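PDB 2FCK: ribosomal-protein-serine acetyltransferase, putative from Vibrio cholerae O1 biovar eltor, which probably transfers an acetyl group to the N-terminal serine or alanine of a protein, as a member of the GNAT acetyltransferase family. Local coordinates for residues Gln159-Arg164 with Gly174-Leu179; Arg18-Asp23 with Gln56-Thr61. One frame throughout, in Å; residues are numbered along the deposited sequence.

Contact 1: residues Gln159-Arg164 with Gly174-Leu179. With NO3 (nitrate ion), chain G.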
ATOM      1  N   GLN A 159      -0.753 -13.323  -6.555  0.50 44.09           N
ATOM      2  CA  GLN A 159      -2.021 -13.795  -6.122  0.50 43.21           C
ATOM      3  C   GLN A 159      -3.223 -13.296  -6.919  0.50 43.05           C
ATOM      4  O   GLN A 159      -3.166 -12.241  -7.561  0.50 42.92           O
ATOM      5  CB  GLN A 159      -2.170 -13.407  -4.656  0.50 44.64           C
ATOM      6  CG  GLN A 159      -3.074 -14.300  -3.919  0.50 45.60           C
ATOM      7  CD  GLN A 159      -2.415 -15.515  -3.305  0.50 47.01           C
ATOM      8  OE1 GLN A 159      -3.048 -16.222  -2.533  0.50 49.59           O
ATOM      9  NE2 GLN A 159      -1.162 -15.772  -3.641  0.50 47.41           N
ATOM     10  N   LEU A 160      -4.307 -14.070  -6.876  1.00 42.27           N
ATOM     11  CA  LEU A 160      -5.602 -13.539  -7.159  1.00 43.46           C
ATOM     12  C   LEU A 160      -6.120 -13.123  -5.764  1.00 43.05           C
ATOM     13  O   LEU A 160      -6.355 -13.990  -4.905  1.00 44.97           O
ATOM     14  CB  LEU A 160      -6.510 -14.659  -7.687  1.00 44.49           C
ATOM     15  CG  LEU A 160      -7.965 -14.263  -7.970  1.00 46.61           C
ATOM     16  CD1 LEU A 160      -8.011 -13.130  -8.934  1.00 47.47           C
ATOM     17  CD2 LEU A 160      -8.712 -15.497  -8.592  1.00 46.10           C
ATOM     18  N   ALA A 161      -6.278 -11.835  -5.564  1.00 45.14           N
ATOM     19  CA  ALA A 161      -6.558 -11.278  -4.232  1.00 46.08           C
ATOM     20  C   ALA A 161      -7.965 -10.677  -4.165  1.00 47.07           C
ATOM     21  O   ALA A 161      -8.267  -9.726  -4.891  1.00 48.37           O
ATOM     22  CB  ALA A 161      -5.535 -10.250  -3.950  1.00 46.36           C
ATOM     23  N   PRO A 162      -8.815 -11.181  -3.249  1.00 48.71           N
ATOM     24  CA  PRO A 162     -10.152 -10.573  -3.125  1.00 49.32           C
ATOM     25  C   PRO A 162     -10.105  -9.122  -2.622  1.00 49.78           C
ATOM     26  O   PRO A 162      -9.166  -8.725  -1.895  1.00 49.22           O
ATOM     27  CB  PRO A 162     -10.879 -11.479  -2.117  1.00 49.10           C
ATOM     28  CG  PRO A 162      -9.817 -12.173  -1.374  1.00 50.58           C
ATOM     29  CD  PRO A 162      -8.654 -12.342  -2.358  1.00 48.28           C
ATOM     30  N   ASN A 163     -11.085  -8.327  -3.072  1.00 49.85           N
ATOM     31  CA  ASN A 163     -11.207  -6.912  -2.702  1.00 49.68           C
ATOM     32  C   ASN A 163      -9.932  -6.102  -2.887  1.00 49.65           C
ATOM     33  O   ASN A 163      -9.618  -5.161  -2.144  1.00 49.05           O
ATOM     34  CB  ASN A 163     -11.706  -6.810  -1.227  1.00 49.51           C
ATOM     35  CG  ASN A 163     -13.137  -7.261  -1.018  1.00 50.52           C
ATOM     36  OD1 ASN A 163     -13.714  -7.001   0.087  1.00 52.76           O
ATOM     37  ND2 ASN A 163     -13.722  -7.971  -1.975  1.00 47.67           N
ATOM     38  N   ARG A 164      -9.146  -6.438  -3.916  1.00 49.01           N
ATOM     39  CA  ARG A 164      -7.852  -5.808  -4.055  1.00 48.56           C
ATOM     40  C   ARG A 164      -7.843  -4.391  -4.708  1.00 48.31           C
ATOM     41  O   ARG A 164      -6.902  -3.623  -4.554  1.00 48.01           O
ATOM     42  CB  ARG A 164      -6.897  -6.793  -4.774  1.00 47.26           C
ATOM     43  CG  ARG A 164      -5.486  -6.312  -4.899  1.00 48.60           C
ATOM     44  CD  ARG A 164      -4.822  -6.294  -3.508  1.00 48.24           C
ATOM     45  NE  ARG A 164      -3.489  -5.758  -3.644  1.00 48.27           N
ATOM     46  CZ  ARG A 164      -3.191  -4.500  -3.901  1.00 47.97           C
ATOM     47  NH1 ARG A 164      -4.158  -3.594  -4.059  1.00 55.33           N
ATOM     48  NH2 ARG A 164      -1.936  -4.133  -4.010  1.00 53.40           N
ATOM     49  N   GLY A 174      -8.543  -8.779  -7.675  1.00 45.65           N
ATOM     50  CA  GLY A 174      -7.516  -8.424  -8.693  1.00 45.19           C
ATOM     51  C   GLY A 174      -6.302  -9.320  -8.627  1.00 44.38           C
ATOM     52  O   GLY A 174      -5.982  -9.908  -7.595  1.00 44.69           O
ATOM     53  N   ILE A 175      -5.652  -9.483  -9.786  1.00 43.56           N
ATOM     54  CA  ILE A 175      -4.429 -10.251  -9.833  1.00 42.94           C
ATOM     55  C   ILE A 175      -3.259  -9.321  -9.537  1.00 41.09           C
ATOM     56  O   ILE A 175      -3.079  -8.277 -10.176  1.00 42.53           O
ATOM     57  CB  ILE A 175      -4.179 -10.826 -11.250  1.00 42.44           C
ATOM     58  CG1 ILE A 175      -5.393 -11.617 -11.750  1.00 43.05           C
ATOM     59  CG2 ILE A 175      -2.857 -11.598 -11.207  1.00 42.06           C
ATOM     60  CD1 ILE A 175      -5.364 -11.939 -13.296  1.00 46.08           C
ATOM     61  N   VAL A 176      -2.459  -9.711  -8.559  1.00 41.18           N
ATOM     62  CA  VAL A 176      -1.283  -8.948  -8.163  1.00 39.90           C
ATOM     63  C   VAL A 176      -0.052  -9.475  -8.888  1.00 40.01           C
ATOM     64  O   VAL A 176       0.228 -10.680  -8.819  1.00 40.92           O
ATOM     65  CB  VAL A 176      -1.082  -9.115  -6.623  1.00 39.74           C
ATOM     66  CG1 VAL A 176       0.218  -8.461  -6.173  1.00 40.59           C
ATOM     67  CG2 VAL A 176      -2.333  -8.592  -5.909  1.00 39.94           C
ATOM     68  N   PHE A 177       0.638  -8.570  -9.592  1.00 40.25           N
ATOM     69  CA  PHE A 177       1.949  -8.869 -10.156  1.00 40.87           C
ATOM     70  C   PHE A 177       2.981  -8.028  -9.402  1.00 43.04           C
ATOM     71  O   PHE A 177       2.678  -6.877  -9.009  1.00 43.15           O
ATOM     72  CB  PHE A 177       1.993  -8.456 -11.640  1.00 42.62           C
ATOM     73  CG  PHE A 177       1.057  -9.230 -12.515  1.00 41.76           C
ATOM     74  CD1 PHE A 177       1.513 -10.291 -13.285  1.00 42.71           C
ATOM     75  CD2 PHE A 177      -0.298  -8.874 -12.557  1.00 42.26           C
ATOM     76  CE1 PHE A 177       0.632 -10.992 -14.100  1.00 42.79           C
ATOM     77  CE2 PHE A 177      -1.201  -9.535 -13.368  1.00 42.67           C
ATOM     78  CZ  PHE A 177      -0.724 -10.649 -14.138  1.00 42.76           C
ATOM     79  N   SER A 178       4.217  -8.530  -9.303  1.00 42.40           N
ATOM     80  CA  SER A 178       5.283  -7.769  -8.683  1.00 43.22           C
ATOM     81  C   SER A 178       6.485  -7.588  -9.600  1.00 43.50           C
ATOM     82  O   SER A 178       6.733  -8.387 -10.502  1.00 44.25           O
ATOM     83  CB  SER A 178       5.761  -8.462  -7.390  1.00 43.52           C
ATOM     84  OG  SER A 178       6.485  -9.630  -7.732  1.00 44.46           O
ATOM     85  N   LEU A 179       7.225  -6.521  -9.321  1.00 45.19           N
ATOM     86  CA  LEU A 179       8.539  -6.307  -9.911  1.00 45.67           C
ATOM     87  C   LEU A 179       9.491  -5.978  -8.770  1.00 46.05           C
ATOM     88  O   LEU A 179       9.132  -5.193  -7.872  1.00 46.37           O
ATOM     89  CB  LEU A 179       8.485  -5.084 -10.854  1.00 45.68           C
ATOM     90  CG  LEU A 179       7.576  -5.222 -12.062  1.00 47.49           C
ATOM     91  CD1 LEU A 179       6.731  -3.981 -12.260  1.00 47.31           C
ATOM     92  CD2 LEU A 179       8.419  -5.486 -13.240  1.00 46.57           C
TER
HETATM   93  N   NO3 G 306     -13.945  -9.460  -4.597  1.00 43.70           N
HETATM   94  O1  NO3 G 306     -13.485  -8.148  -4.535  1.00 43.97           O
HETATM   95  O2  NO3 G 306     -15.273  -9.710  -4.998  1.00 44.91           O
HETATM   96  O3  NO3 G 306     -13.095 -10.512  -4.258  1.00 43.53           O
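The Arg164 guanidinium meets Val176 obliquely, with NE 3.8 Å from Val176 CG2. The two side chains cross at about a right angle. The Arg164 chain starts out extended (chi1 -176°) and bends at chi2 (70°), which carries the group across Val176. Arg164 NH2 forms a salt bridge with Glu136 of the same chain. Phe96 of the second subunit makes a cation-pi contact with Arg164. On the same face of the sheet, Ala161 CB packs on Val176 CG2 at 4.1 Å.

Residues 159-161 and 174-179 pair as antiparallel strands of the mixed sheet of the GNAT fold; strand 170-179 has strand 134-139 on its other side. Ala161 and Gly174 are the hydrogen-bonded pair. Ala161 N gives a nearly straight bond to Gly174 O (2.8 Å, 172°), and Gly174 N returns one to Ala161 O at 3.0 Å. Next along, Val176 N binds Gln159 O at 2.8 Å. Leu160 and Ile175 form the non-hydrogen-bonded pair, with side chains on the other face, where Leu160 CD1 sits 4.1 Å from Ile175 CG1. A type II turn from Ala161 to Arg164 then takes the chain round a corner and returns Arg164 CB to Gly174 N. In this turn, Asn163 N donates to O1 of a nitrate ion, probably from the crystallisation liquor, while Pro162 O accepts a bond from Arg134 NH1 of the second subunit.

Contact 2: residues Arg18-Asp23 with Gln56-Thr61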
ATOM      1  N   ARG A  18       4.164  12.679 -19.239  1.00 40.07           N
ATOM      2  CA  ARG A  18       4.008  13.975 -18.563  1.00 39.26           C
ATOM      3  C   ARG A  18       2.568  14.185 -18.113  1.00 39.68           C
ATOM      4  O   ARG A  18       1.664  13.442 -18.517  1.00 39.83           O
ATOM      5  CB  ARG A  18       4.394  15.108 -19.531  1.00 37.72           C
ATOM      6  CG  ARG A  18       3.603  15.121 -20.871  1.00 38.05           C
ATOM      7  CD  ARG A  18       3.782  16.475 -21.551  1.00 38.73           C
ATOM      8  NE  ARG A  18       3.157  16.542 -22.863  1.00 41.48           N
ATOM      9  CZ  ARG A  18       1.893  16.900 -23.067  1.00 43.75           C
ATOM     10  NH1 ARG A  18       1.101  17.152 -22.025  1.00 39.59           N
ATOM     11  NH2 ARG A  18       1.418  16.964 -24.307  1.00 44.09           N
ATOM     12  N   LEU A  19       2.353  15.237 -17.317  1.00 40.16           N
ATOM     13  CA  LEU A  19       1.001  15.608 -16.941  1.00 39.94           C
ATOM     14  C   LEU A  19       0.224  15.947 -18.194  1.00 40.73           C
ATOM     15  O   LEU A  19       0.673  16.771 -19.030  1.00 40.38           O
ATOM     16  CB  LEU A  19       1.006  16.876 -16.095  1.00 40.13           C
ATOM     17  CG  LEU A  19       1.030  16.583 -14.624  1.00 39.71           C
ATOM     18  CD1 LEU A  19       1.138  17.931 -13.889  1.00 39.05           C
ATOM     19  CD2 LEU A  19      -0.186  15.770 -14.106  1.00 41.72           C
ATOM     20  N   ILE A  20      -0.976  15.388 -18.276  1.00 39.77           N
ATOM     21  CA  ILE A  20      -1.962  15.886 -19.250  1.00 38.59           C
ATOM     22  C   ILE A  20      -2.474  17.254 -18.776  1.00 37.82           C
ATOM     23  O   ILE A  20      -2.797  17.431 -17.588  1.00 38.79           O
ATOM     24  CB  ILE A  20      -3.135  14.891 -19.382  1.00 38.17           C
ATOM     25  CG1 ILE A  20      -2.615  13.490 -19.799  1.00 35.94           C
ATOM     26  CG2 ILE A  20      -4.187  15.437 -20.359  1.00 37.36           C
ATOM     27  CD1 ILE A  20      -3.733  12.431 -19.803  1.00 38.73           C
ATOM     28  N   THR A  21      -2.532  18.247 -19.681  1.00 37.89           N
ATOM     29  CA  THR A  21      -2.983  19.578 -19.285  1.00 38.76           C
ATOM     30  C   THR A  21      -4.480  19.795 -19.535  1.00 39.14           C
ATOM     31  O   THR A  21      -5.116  19.049 -20.291  1.00 37.74           O
ATOM     32  CB  THR A  21      -2.212  20.676 -20.036  1.00 39.11           C
ATOM     33  OG1 THR A  21      -2.614  20.646 -21.401  1.00 41.66           O
ATOM     34  CG2 THR A  21      -0.734  20.436 -19.974  1.00 38.99           C
ATOM     35  N   ALA A  22      -5.029  20.835 -18.897  1.00 39.75           N
ATOM     36  CA  ALA A  22      -6.431  21.212 -19.043  1.00 40.96           C
ATOM     37  C   ALA A  22      -6.804  21.410 -20.516  1.00 41.73           C
ATOM     38  O   ALA A  22      -7.882  21.010 -20.944  1.00 43.68           O
ATOM     39  CB  ALA A  22      -6.728  22.510 -18.261  1.00 39.72           C
ATOM     40  N   ASP A  23      -5.905  21.992 -21.295  1.00 41.02           N
ATOM     41  CA  ASP A  23      -6.177  22.192 -22.692  1.00 41.85           C
ATOM     42  C   ASP A  23      -6.221  20.910 -23.532  1.00 40.31           C
ATOM     43  O   ASP A  23      -6.447  21.001 -24.733  1.00 40.76           O
ATOM     44  CB  ASP A  23      -5.151  23.148 -23.291  1.00 42.71           C
ATOM     45  CG  ASP A  23      -5.303  24.569 -22.770  1.00 47.54           C
ATOM     46  OD1 ASP A  23      -6.432  25.004 -22.405  1.00 52.91           O
ATOM     47  OD2 ASP A  23      -4.274  25.275 -22.738  1.00 51.86           O
ATOM     48  N   GLN A  56     -12.473  17.187 -15.718  1.00 45.65           N
ATOM     49  CA  GLN A  56     -12.496  16.886 -14.278  1.00 45.71           C
ATOM     50  C   GLN A  56     -11.398  15.881 -13.849  1.00 44.14           C
ATOM     51  O   GLN A  56     -10.707  16.031 -12.818  1.00 43.17           O
ATOM     52  CB  GLN A  56     -13.906  16.417 -13.883  1.00 46.33           C
ATOM     53  CG  GLN A  56     -13.958  15.386 -12.746  1.00 49.54           C
ATOM     54  CD  GLN A  56     -15.300  15.333 -12.023  1.00 50.83           C
ATOM     55  OE1 GLN A  56     -16.132  16.248 -12.145  1.00 55.86           O
ATOM     56  NE2 GLN A  56     -15.506  14.271 -11.240  1.00 54.76           N
ATOM     57  N   PHE A  57     -11.256  14.852 -14.664  1.00 43.04           N
ATOM     58  CA  PHE A  57     -10.220  13.844 -14.456  1.00 42.43           C
ATOM     59  C   PHE A  57      -8.812  14.424 -14.551  1.00 41.09           C
ATOM     60  O   PHE A  57      -7.959  14.111 -13.736  1.00 41.32           O
ATOM     61  CB  PHE A  57     -10.366  12.711 -15.461  1.00 42.77           C
ATOM     62  CG  PHE A  57      -9.254  11.694 -15.362  1.00 42.85           C
ATOM     63  CD1 PHE A  57      -9.219  10.756 -14.323  1.00 44.69           C
ATOM     64  CD2 PHE A  57      -8.203  11.732 -16.258  1.00 42.66           C
ATOM     65  CE1 PHE A  57      -8.157   9.842 -14.220  1.00 46.43           C
ATOM     66  CE2 PHE A  57      -7.166  10.826 -16.167  1.00 47.16           C
ATOM     67  CZ  PHE A  57      -7.133   9.879 -15.149  1.00 44.26           C
ATOM     68  N   ILE A  58      -8.578  15.259 -15.568  1.00 40.02           N
ATOM     69  CA  ILE A  58      -7.303  15.934 -15.715  1.00 39.52           C
ATOM     70  C   ILE A  58      -6.966  16.798 -14.477  1.00 40.42           C
ATOM     71  O   ILE A  58      -5.851  16.686 -13.932  1.00 38.88           O
ATOM     72  CB  ILE A  58      -7.306  16.752 -17.033  1.00 38.79           C
ATOM     73  CG1 ILE A  58      -7.273  15.780 -18.246  1.00 38.16           C
ATOM     74  CG2 ILE A  58      -6.162  17.785 -17.083  1.00 42.27           C
ATOM     75  CD1 ILE A  58      -7.642  16.473 -19.566  1.00 40.95           C
ATOM     76  N   GLN A  59      -7.940  17.597 -14.024  1.00 41.16           N
ATOM     77  CA  GLN A  59      -7.736  18.484 -12.834  1.00 43.79           C
ATOM     78  C   GLN A  59      -7.388  17.668 -11.552  1.00 42.88           C
ATOM     79  O   GLN A  59      -6.468  18.035 -10.788  1.00 42.14           O
ATOM     80  CB  GLN A  59      -8.865  19.546 -12.610  1.00 44.29           C
ATOM     81  CG  GLN A  59     -10.159  19.401 -13.434  1.00 47.81           C
ATOM     82  CD  GLN A  59     -11.345  20.277 -12.981  1.00 48.57           C
ATOM     83  OE1 GLN A  59     -11.806  20.208 -11.817  1.00 55.08           O
ATOM     84  NE2 GLN A  59     -11.863  21.104 -13.913  1.00 52.27           N
ATOM     85  N   ALA A  60      -8.074  16.537 -11.379  1.00 42.35           N
ATOM     86  CA  ALA A  60      -7.840  15.621 -10.258  1.00 42.95           C
ATOM     87  C   ALA A  60      -6.430  14.989 -10.266  1.00 42.31           C
ATOM     88  O   ALA A  60      -5.737  14.899  -9.238  1.00 42.46           O
ATOM     89  CB  ALA A  60      -8.864  14.555 -10.298  1.00 43.15           C
ATOM     90  N   THR A  61      -5.989  14.593 -11.449  1.00 40.68           N
ATOM     91  CA  THR A  61      -4.698  13.990 -11.585  1.00 40.28           C
ATOM     92  C   THR A  61      -3.582  14.996 -11.285  1.00 40.67           C
ATOM     93  O   THR A  61      -2.567  14.671 -10.651  1.00 40.86           O
ATOM     94  CB  THR A  61      -4.581  13.447 -13.054  1.00 40.06           C
ATOM     95  OG1 THR A  61      -5.625  12.470 -13.272  1.00 41.51           O
ATOM     96  CG2 THR A  61      -3.256  12.792 -13.288  1.00 38.90           C
TER
HETATM   97  O   HOH W   1      -3.551  15.684 -15.477  1.00 19.92           O
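Ile20 and Ile58 make the tight part of this contact. Their side chains cross at about a right angle, and Ile20 CG2 lies 3.7 Å from Ile58 CD1. The other branch of Ile58, CG2, presses on the loop backbone. Ile58 CG2 comes within 3.4 Å of Ile20 O and 3.6 Å of Thr21 C. This branch is anti to the backbone N of Ile58, while CG1 stands beside that N (chi1 -70°). That sets CG2 against the loop backbone and sends CG1 and CD1 to Ile20 CG2, with CD1 also near Thr21 O.

No direct hydrogen bond joins the two segments. A water does so instead, donating to Ile20 O at 2.8 Å and to Ile58 O at 2.9 Å. It bridges the loop to the helix backbone beside the apolar packing.

The contact is looser at Leu19 and Thr61. Leu19 CD2 is 4.4 Å from Thr61 CG2. Thr61 OG1 turns back to its own helix and donates to Phe57 O at 2.9 Å. That carbonyl also accepts from Thr61 N, from the opposite face of its plane. Thr61 OG1 lies over one face of the Phe57 ring, offset toward its rim. On the solvent side, exposed Ala22 meets Ile58 CG2 through its backbone N, and the CB of Thr21 points away from the helix.

Residues 18-23 run from the end of strand 15-18 toward helix 25-33, whose Ala25 and Leu28 also pack on Ile58. Ile20 rests on Leu83 and Met86 of strand 83-93, and Phe57 of helix 51-66 also reaches Met86.

How the contacts relate
Contacts 1 and 2 lie on opposite sides of the chain's centre, their nearest atoms about 17 Å apart, and share no helix or strand. Contact 1 is the more buried and also reaches the second subunit. Contact 2 is partly exposed and touches no other protein chain of the assembly. Their chemistry follows their place. In 159-164 with 174-179, strand pairing within the sheet supplies direct backbone bonds, and a charged side chain extends the contact to the partner subunit. In 18-23 with 56-61, a loop meets a helix through isoleucine packing, and the polar link between their backbones passes through water.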